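Local coordinates for protein RTX toxin RtxA (Vibrio vulnificus MO6-24/O, PDB 6IMP) that forms the alpha/beta hydrolase-fold domain of a secreted virulence toxin and probably acts as a hydrolase, at residues Leu58-Lys69 / Arg78-Gly86; Glu118-Gln126 / Glu289-Asp300. All blocks are in the same frame, centred on the assembly; numbering follows the deposited sequence.

Interaction 1 (Leu58-Lys69 / Arg78-Gly86); sequences LDHAVENGESQK and RLTGYYHQG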
# COMPACT_ATOMS: atom_id res chain seq x y z
N LEU A 58 -3.38 -16.35 11.30
CA LEU A 58 -3.04 -16.64 9.90
C LEU A 58 -2.82 -18.12 9.64
O LEU A 58 -3.12 -18.60 8.56
CB LEU A 58 -1.77 -15.89 9.49
CG LEU A 58 -1.91 -14.41 9.15
CD1 LEU A 58 -0.57 -13.72 9.29
CD2 LEU A 58 -2.47 -14.22 7.75
N ASP A 59 -2.19 -18.80 10.60
CA ASP A 59 -2.04 -20.25 10.55
C ASP A 59 -3.41 -20.90 10.49
O ASP A 59 -3.68 -21.74 9.62
CB ASP A 59 -1.30 -20.76 11.80
CG ASP A 59 0.16 -20.41 11.80
OD1 ASP A 59 0.68 -20.00 10.74
OD2 ASP A 59 0.81 -20.54 12.86
N HIS A 60 -4.27 -20.51 11.42
CA HIS A 60 -5.65 -20.94 11.39
C HIS A 60 -6.24 -20.71 9.99
O HIS A 60 -6.70 -21.65 9.35
CB HIS A 60 -6.48 -20.22 12.46
CG HIS A 60 -7.79 -20.89 12.77
ND1 HIS A 60 -7.88 -21.99 13.60
CD2 HIS A 60 -9.05 -20.62 12.36
CE1 HIS A 60 -9.15 -22.37 13.68
NE2 HIS A 60 -9.87 -21.55 12.94
N ALA A 61 -6.15 -19.50 9.47
CA ALA A 61 -6.75 -19.19 8.17
C ALA A 61 -6.35 -20.20 7.08
O ALA A 61 -7.22 -20.68 6.35
CB ALA A 61 -6.39 -17.78 7.73
N VAL A 62 -5.06 -20.54 7.00
CA VAL A 62 -4.60 -21.53 6.02
C VAL A 62 -5.21 -22.91 6.26
O VAL A 62 -5.65 -23.56 5.31
CB VAL A 62 -3.05 -21.63 5.89
CG1 VAL A 62 -2.45 -20.30 5.48
CG2 VAL A 62 -2.39 -22.12 7.18
N GLU A 63 -5.31 -23.31 7.53
CA GLU A 63 -5.85 -24.63 7.91
C GLU A 63 -7.34 -24.79 7.55
O GLU A 63 -7.76 -25.84 7.08
CB GLU A 63 -5.63 -24.92 9.40
CG GLU A 63 -4.17 -25.16 9.75
CD GLU A 63 -3.96 -25.64 11.18
OE1 GLU A 63 -3.58 -24.81 12.04
OE2 GLU A 63 -4.17 -26.85 11.43
N ASN A 64 -8.12 -23.72 7.73
CA ASN A 64 -9.52 -23.68 7.25
C ASN A 64 -9.66 -23.59 5.71
O ASN A 64 -10.77 -23.67 5.19
CB ASN A 64 -10.28 -22.50 7.88
CG ASN A 64 -10.40 -22.59 9.40
OD1 ASN A 64 -9.72 -23.39 10.05
ND2 ASN A 64 -11.25 -21.74 9.97
N GLY A 65 -8.56 -23.35 5.00
CA GLY A 65 -8.62 -23.01 3.57
C GLY A 65 -9.28 -21.67 3.32
O GLY A 65 -9.88 -21.45 2.26
N GLU A 66 -9.20 -20.78 4.32
CA GLU A 66 -9.64 -19.39 4.19
C GLU A 66 -8.60 -18.56 3.43
O GLU A 66 -8.94 -17.70 2.62
CB GLU A 66 -9.91 -18.78 5.58
CG GLU A 66 -11.19 -19.25 6.26
CD GLU A 66 -11.37 -18.67 7.66
OE1 GLU A 66 -10.58 -19.02 8.57
OE2 GLU A 66 -12.31 -17.87 7.86
N SER A 67 -7.32 -18.82 3.70
CA SER A 67 -6.23 -18.09 3.06
C SER A 67 -5.06 -19.02 2.74
O SER A 67 -4.87 -20.02 3.42
CB SER A 67 -5.76 -16.95 3.98
OG SER A 67 -6.86 -16.20 4.46
N GLN A 68 -4.32 -18.71 1.68
CA GLN A 68 -3.08 -19.43 1.36
C GLN A 68 -1.88 -18.48 1.32
O GLN A 68 -1.98 -17.38 0.77
CB GLN A 68 -3.20 -20.19 0.03
CG GLN A 68 -3.52 -19.33 -1.19
CD GLN A 68 -4.94 -19.51 -1.68
OE1 GLN A 68 -5.88 -19.63 -0.89
NE2 GLN A 68 -5.11 -19.51 -3.00
N LYS A 69 -0.76 -18.92 1.90
CA LYS A 69 0.55 -18.28 1.68
C LYS A 69 0.86 -18.14 0.20
O LYS A 69 0.48 -19.01 -0.59
CB LYS A 69 1.67 -19.09 2.33
CG LYS A 69 1.63 -19.11 3.85
CD LYS A 69 3.00 -19.44 4.44
CE LYS A 69 3.22 -18.70 5.75
NZ LYS A 69 4.49 -19.09 6.42
N ARG A 78 12.27 -12.29 -3.65
CA ARG A 78 10.92 -12.81 -3.46
C ARG A 78 10.04 -11.95 -2.55
O ARG A 78 10.53 -11.21 -1.69
CB ARG A 78 10.93 -14.29 -3.05
CG ARG A 78 11.48 -14.60 -1.68
CD ARG A 78 11.87 -16.07 -1.59
NE ARG A 78 12.36 -16.42 -0.26
CZ ARG A 78 13.56 -16.11 0.21
NH1 ARG A 78 13.92 -16.49 1.43
NH2 ARG A 78 14.43 -15.45 -0.54
N LEU A 79 8.74 -11.99 -2.84
CA LEU A 79 7.75 -11.12 -2.21
C LEU A 79 6.69 -11.98 -1.54
O LEU A 79 5.90 -12.65 -2.21
CB LEU A 79 7.07 -10.23 -3.26
CG LEU A 79 7.95 -9.24 -4.03
CD1 LEU A 79 7.18 -8.64 -5.20
CD2 LEU A 79 8.46 -8.14 -3.11
N THR A 80 6.64 -11.93 -0.22
CA THR A 80 5.92 -12.93 0.55
C THR A 80 4.69 -12.34 1.24
O THR A 80 4.74 -11.24 1.79
CB THR A 80 6.83 -13.53 1.60
OG1 THR A 80 7.28 -12.50 2.47
CG2 THR A 80 8.01 -14.19 0.94
N GLY A 81 3.60 -13.09 1.18
CA GLY A 81 2.48 -12.88 2.09
C GLY A 81 1.35 -13.87 1.84
O GLY A 81 1.59 -15.03 1.51
N TYR A 82 0.12 -13.40 2.01
CA TYR A 82 -1.05 -14.26 1.83
C TYR A 82 -2.02 -13.71 0.79
O TYR A 82 -2.02 -12.52 0.46
CB TYR A 82 -1.78 -14.47 3.16
CG TYR A 82 -0.91 -15.01 4.27
CD1 TYR A 82 0.04 -14.21 4.88
CD2 TYR A 82 -1.06 -16.32 4.73
CE1 TYR A 82 0.83 -14.69 5.91
CE2 TYR A 82 -0.28 -16.80 5.78
CZ TYR A 82 0.67 -15.99 6.36
OH TYR A 82 1.46 -16.47 7.39
N TYR A 83 -2.78 -14.64 0.23
CA TYR A 83 -4.01 -14.33 -0.47
C TYR A 83 -5.15 -14.78 0.42
O TYR A 83 -5.30 -15.97 0.66
CB TYR A 83 -4.05 -15.10 -1.78
CG TYR A 83 -5.18 -14.68 -2.68
CD1 TYR A 83 -5.02 -13.64 -3.57
CD2 TYR A 83 -6.40 -15.34 -2.64
CE1 TYR A 83 -6.06 -13.24 -4.40
CE2 TYR A 83 -7.44 -14.96 -3.47
CZ TYR A 83 -7.26 -13.91 -4.36
OH TYR A 83 -8.29 -13.52 -5.19
N HIS A 84 -5.92 -13.83 0.95
CA HIS A 84 -7.11 -14.15 1.74
C HIS A 84 -8.38 -14.07 0.88
O HIS A 84 -8.55 -13.10 0.13
CB HIS A 84 -7.28 -13.20 2.92
CG HIS A 84 -6.00 -12.82 3.60
ND1 HIS A 84 -5.43 -13.59 4.59
CD2 HIS A 84 -5.27 -11.68 3.54
CE1 HIS A 84 -4.37 -12.97 5.07
NE2 HIS A 84 -4.25 -11.80 4.45
N GLN A 85 -9.30 -15.03 1.04
CA GLN A 85 -10.52 -15.08 0.20
C GLN A 85 -11.84 -15.10 0.97
O GLN A 85 -11.89 -15.39 2.17
CB GLN A 85 -10.48 -16.26 -0.79
CG GLN A 85 -10.34 -17.64 -0.17
CD GLN A 85 -9.34 -18.50 -0.92
OE1 GLN A 85 -9.46 -18.70 -2.13
NE2 GLN A 85 -8.33 -18.98 -0.20
N GLY A 86 -12.91 -14.77 0.25
CA GLY A 86 -14.26 -14.70 0.81
C GLY A 86 -14.89 -16.07 1.02
O GLY A 86 -15.60 -16.28 2.00
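Leu58 of the helix sets its CD2 methyl squarely over the centre of the Tyr82 ring, 3.6 Å from the centroid and 3° from the ring normal, in a CH-pi contact. The same methyl also reaches the edge of the His84 imidazole, 3.5 Å from CE1, while Val62 CG1 meets the rim of the tyrosine near the ring plane. This buried cluster of Leu58 with the two rings is the tight part of the contact. Beside it, Ser67 OG and His84 ND1 lie 3.0 Å apart in a hydrogen bond within the imidazole plane, joining a non-hydrogen-bonded antiparallel pair. Gln68 and Tyr83 form the neighbouring hydrogen-bonded pair through both backbone N-H groups.

The other side faces solvent more and is held by polar groups. Gln85, its chain folded at chi2 (-136°), swings its amide back so that NE2 donates to Gln68 OE1 at 2.6 Å and also to Glu66 O, which it approaches from above the carbonyl plane. Glu66 O accepts the backbone N of Gln85 as well. On the exposed flank, the aliphatic chain of Lys69 runs alongside Tyr82, whose hydroxyl is hydrogen-bonded to Gln55. A Schellman motif at Gly65 turns helix 52-63 into strand 67-73, the outermost strand of the sheet. Strand 78-84 lies between this edge strand and strand 129-133, with Leu58, Tyr82 and His84 also meeting helix 112-124.

Interaction 2 (Glu118-Gln126 / Glu289-Asp300); sequences EIRNHYQKQ and EASNRLMGQYAD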
# COMPACT_ATOMS: atom_id res chain seq x y z
N GLU A 118 -6.16 -6.08 10.83
CA GLU A 118 -7.35 -5.31 11.12
C GLU A 118 -8.22 -5.01 9.88
O GLU A 118 -9.35 -4.58 10.02
CB GLU A 118 -6.98 -3.99 11.82
CG GLU A 118 -6.42 -4.14 13.24
CD GLU A 118 -5.90 -2.82 13.81
OE1 GLU A 118 -6.69 -1.84 13.91
OE2 GLU A 118 -4.70 -2.75 14.17
N ILE A 119 -7.68 -5.21 8.67
CA ILE A 119 -8.37 -4.80 7.42
C ILE A 119 -9.00 -5.95 6.62
O ILE A 119 -10.04 -5.77 5.98
CB ILE A 119 -7.43 -3.97 6.48
CG1 ILE A 119 -6.92 -2.72 7.21
CG2 ILE A 119 -8.16 -3.54 5.20
CD1 ILE A 119 -5.80 -1.97 6.51
N ARG A 120 -8.37 -7.12 6.62
CA ARG A 120 -8.77 -8.18 5.69
C ARG A 120 -10.19 -8.69 5.98
O ARG A 120 -11.01 -8.85 5.06
CB ARG A 120 -7.76 -9.32 5.65
CG ARG A 120 -7.60 -10.13 6.93
CD ARG A 120 -6.41 -11.07 6.83
NE ARG A 120 -5.71 -11.16 8.12
CZ ARG A 120 -5.74 -12.20 8.95
NH1 ARG A 120 -6.42 -13.31 8.63
NH2 ARG A 120 -5.08 -12.13 10.12
N ASN A 121 -10.48 -8.88 7.26
CA ASN A 121 -11.76 -9.41 7.70
C ASN A 121 -12.92 -8.65 7.07
O ASN A 121 -13.83 -9.26 6.50
CB ASN A 121 -11.86 -9.35 9.23
CG ASN A 121 -12.84 -10.36 9.79
OD1 ASN A 121 -12.98 -11.46 9.26
ND2 ASN A 121 -13.51 -9.99 10.88
N HIS A 122 -12.84 -7.32 7.12
CA HIS A 122 -13.95 -6.45 6.70
C HIS A 122 -14.32 -6.66 5.22
O HIS A 122 -15.48 -6.55 4.86
CB HIS A 122 -13.61 -4.98 6.95
CG HIS A 122 -13.44 -4.62 8.40
ND1 HIS A 122 -14.49 -4.25 9.21
CD2 HIS A 122 -12.33 -4.51 9.17
CE1 HIS A 122 -14.04 -3.95 10.41
NE2 HIS A 122 -12.73 -4.10 10.42
N TYR A 123 -13.33 -6.98 4.38
CA TYR A 123 -13.58 -7.29 2.96
C TYR A 123 -14.08 -8.74 2.79
O TYR A 123 -15.02 -8.99 2.04
CB TYR A 123 -12.33 -7.10 2.10
CG TYR A 123 -11.93 -5.66 1.77
CD1 TYR A 123 -12.66 -4.88 0.87
CD2 TYR A 123 -10.74 -5.11 2.28
CE1 TYR A 123 -12.25 -3.59 0.55
CE2 TYR A 123 -10.32 -3.83 1.96
CZ TYR A 123 -11.08 -3.07 1.09
OH TYR A 123 -10.65 -1.79 0.78
N GLN A 124 -13.41 -9.68 3.45
CA GLN A 124 -13.72 -11.11 3.31
C GLN A 124 -15.20 -11.41 3.67
O GLN A 124 -15.89 -12.09 2.91
CB GLN A 124 -12.76 -11.95 4.17
CG GLN A 124 -11.32 -11.99 3.63
CD GLN A 124 -10.37 -12.81 4.50
OE1 GLN A 124 -9.73 -12.29 5.42
NE2 GLN A 124 -10.25 -14.11 4.21
N LYS A 125 -15.66 -10.85 4.80
CA LYS A 125 -17.09 -10.89 5.23
C LYS A 125 -18.14 -10.58 4.18
O LYS A 125 -19.29 -10.98 4.31
CB LYS A 125 -17.34 -9.81 6.27
CG LYS A 125 -17.09 -10.26 7.70
CD LYS A 125 -17.01 -9.07 8.65
CE LYS A 125 -18.37 -8.66 9.18
NZ LYS A 125 -18.24 -7.50 10.11
N GLN A 126 -17.76 -9.79 3.19
CA GLN A 126 -18.65 -9.47 2.08
C GLN A 126 -18.23 -10.27 0.85
O GLN A 126 -18.46 -9.84 -0.29
CB GLN A 126 -18.60 -7.96 1.80
CG GLN A 126 -18.50 -7.09 3.05
CD GLN A 126 -18.53 -5.61 2.73
OE1 GLN A 126 -19.01 -5.20 1.67
NE2 GLN A 126 -18.00 -4.80 3.63
N GLU A 289 -3.82 5.11 12.60
CA GLU A 289 -3.60 3.66 12.74
C GLU A 289 -4.88 2.88 13.07
O GLU A 289 -4.83 1.65 13.22
CB GLU A 289 -2.54 3.39 13.81
CG GLU A 289 -1.21 4.07 13.55
CD GLU A 289 -0.12 3.59 14.48
OE1 GLU A 289 0.40 2.47 14.26
OE2 GLU A 289 0.25 4.35 15.41
N ALA A 290 -6.01 3.56 13.18
CA ALA A 290 -7.25 2.91 13.62
C ALA A 290 -7.96 2.21 12.45
O ALA A 290 -9.05 2.60 12.05
CB ALA A 290 -8.18 3.92 14.28
N SER A 291 -7.34 1.15 11.95
CA SER A 291 -7.75 0.54 10.68
C SER A 291 -9.09 -0.17 10.82
O SER A 291 -9.99 -0.03 9.99
CB SER A 291 -6.69 -0.44 10.18
OG SER A 291 -5.56 0.24 9.64
N ASN A 292 -9.21 -0.95 11.90
CA ASN A 292 -10.40 -1.73 12.13
C ASN A 292 -11.60 -0.83 12.31
O ASN A 292 -12.61 -0.96 11.60
CB ASN A 292 -10.23 -2.60 13.36
CG ASN A 292 -11.42 -3.49 13.60
OD1 ASN A 292 -12.04 -3.98 12.65
ND2 ASN A 292 -11.77 -3.67 14.86
N ARG A 293 -11.49 0.10 13.26
CA ARG A 293 -12.53 1.11 13.51
C ARG A 293 -12.95 1.83 12.20
O ARG A 293 -14.15 1.98 11.92
CB ARG A 293 -12.07 2.14 14.58
CG ARG A 293 -12.19 1.69 16.05
CD ARG A 293 -13.46 2.22 16.75
NE ARG A 293 -13.43 3.67 17.03
CZ ARG A 293 -14.45 4.38 17.54
NH1 ARG A 293 -15.18 5.17 16.74
NH2 ARG A 293 -14.76 4.29 18.84
N LEU A 294 -11.97 2.21 11.38
CA LEU A 294 -12.24 2.90 10.11
C LEU A 294 -12.92 1.98 9.09
O LEU A 294 -13.91 2.36 8.45
CB LEU A 294 -10.95 3.48 9.53
CG LEU A 294 -11.04 4.09 8.12
CD1 LEU A 294 -10.24 5.38 8.04
CD2 LEU A 294 -10.54 3.12 7.07
N MET A 295 -12.37 0.78 8.91
CA MET A 295 -12.91 -0.15 7.93
C MET A 295 -14.35 -0.55 8.27
O MET A 295 -15.21 -0.58 7.38
CB MET A 295 -12.01 -1.39 7.78
CG MET A 295 -10.73 -1.15 6.97
SD MET A 295 -10.98 -0.38 5.35
CE MET A 295 -11.87 -1.66 4.46
N GLY A 296 -14.62 -0.78 9.56
CA GLY A 296 -15.99 -1.03 10.03
C GLY A 296 -17.00 -0.04 9.44
O GLY A 296 -17.98 -0.43 8.78
N GLN A 297 -16.73 1.25 9.65
CA GLN A 297 -17.65 2.30 9.25
C GLN A 297 -17.74 2.41 7.73
O GLN A 297 -18.83 2.54 7.18
CB GLN A 297 -17.23 3.64 9.82
CG GLN A 297 -18.29 4.71 9.66
CD GLN A 297 -17.77 6.10 9.94
OE1 GLN A 297 -17.20 6.37 11.00
NE2 GLN A 297 -17.98 7.01 9.00
N TYR A 298 -16.59 2.35 7.06
CA TYR A 298 -16.53 2.69 5.64
C TYR A 298 -16.55 1.47 4.70
O TYR A 298 -16.84 1.62 3.51
CB TYR A 298 -15.32 3.58 5.37
CG TYR A 298 -15.45 4.97 5.95
CD1 TYR A 298 -16.09 5.99 5.24
CD2 TYR A 298 -14.93 5.28 7.20
CE1 TYR A 298 -16.20 7.27 5.76
CE2 TYR A 298 -15.04 6.56 7.73
CZ TYR A 298 -15.67 7.55 7.01
OH TYR A 298 -15.78 8.81 7.55
N ALA A 299 -16.31 0.27 5.22
CA ALA A 299 -16.24 -0.94 4.37
C ALA A 299 -17.30 -0.98 3.26
O ALA A 299 -17.02 -1.41 2.14
CB ALA A 299 -16.32 -2.21 5.21
N ASP A 300 -18.52 -0.55 3.60
CA ASP A 300 -19.65 -0.60 2.67
C ASP A 300 -19.51 0.44 1.56
O ASP A 300 -19.66 0.10 0.38
CB ASP A 300 -21.00 -0.45 3.41
CG ASP A 300 -21.53 -1.78 3.97
OD1 ASP A 300 -21.18 -2.86 3.44
OD2 ASP A 300 -22.34 -1.76 4.93
O HOH W 1 -6.71 0.15 15.75
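Two helices lying side by side on the alpha/beta sheet, 112-124 and 291-302, meet where His122 fits as a knob among Asn292, Met295, Gly296 and Ala299. The short segments run nearly parallel, at 18°, with their axes 8.6 Å apart. Met295 CB lies over one face of the His122 imidazole, 3.7 Å from its centroid in a CH-pi contact, and Gly296 N also lies over a ring face. At the ring edge, NE2 points at Asn292 OD1 in a bond modelled too short to be taken literally.

Deeper down, Met295 bends at chi2 and chi3 (-51° and -67°), which carries CE to within 3.7 Å of Tyr123 CE2 while CG remains 3.9 Å from Ile119 CG2. Ile119 CG1 also packs on Ser291 CB, whose hydroxyl bonds to Arg205. At the start of helix 291-302, where Glu118 and Asn292 are exposed, Glu118 OE1 takes a weak bond from Asn292 N, 3.3 Å long, and a water that donates to the same oxygen also reaches Glu289 O, weakly. The negative carboxylate would probably suit the helix N terminus. Ile119 and Tyr123 also pack on strands 101-105 and 129-133. Such a pairing of the helix after an early parallel strand with the last helix, on one sheet face, is characteristic of the alpha/beta hydrolase fold.

From the N terminus, interaction 1 comes first: its segments are separated by only eight residues, and it closes the hairpin of strands 67-73 and 78-84 while holding helix 52-63 against it. Interaction 2 opens later, at helix 112-124, and closes a far longer loop of 162 residues when the chain returns in helix 291-302. The two loops lie in series, neither nesting nor crossing, with centres 18 Å apart. Helix 112-124 bridges them: Gln124 NE2 probably hydrogen-bonds to Gln85 O, and Arg120 packs on His84. The antiparallel edge of the sheet is thereby connected, through one crossover helix, to the C-terminal helix.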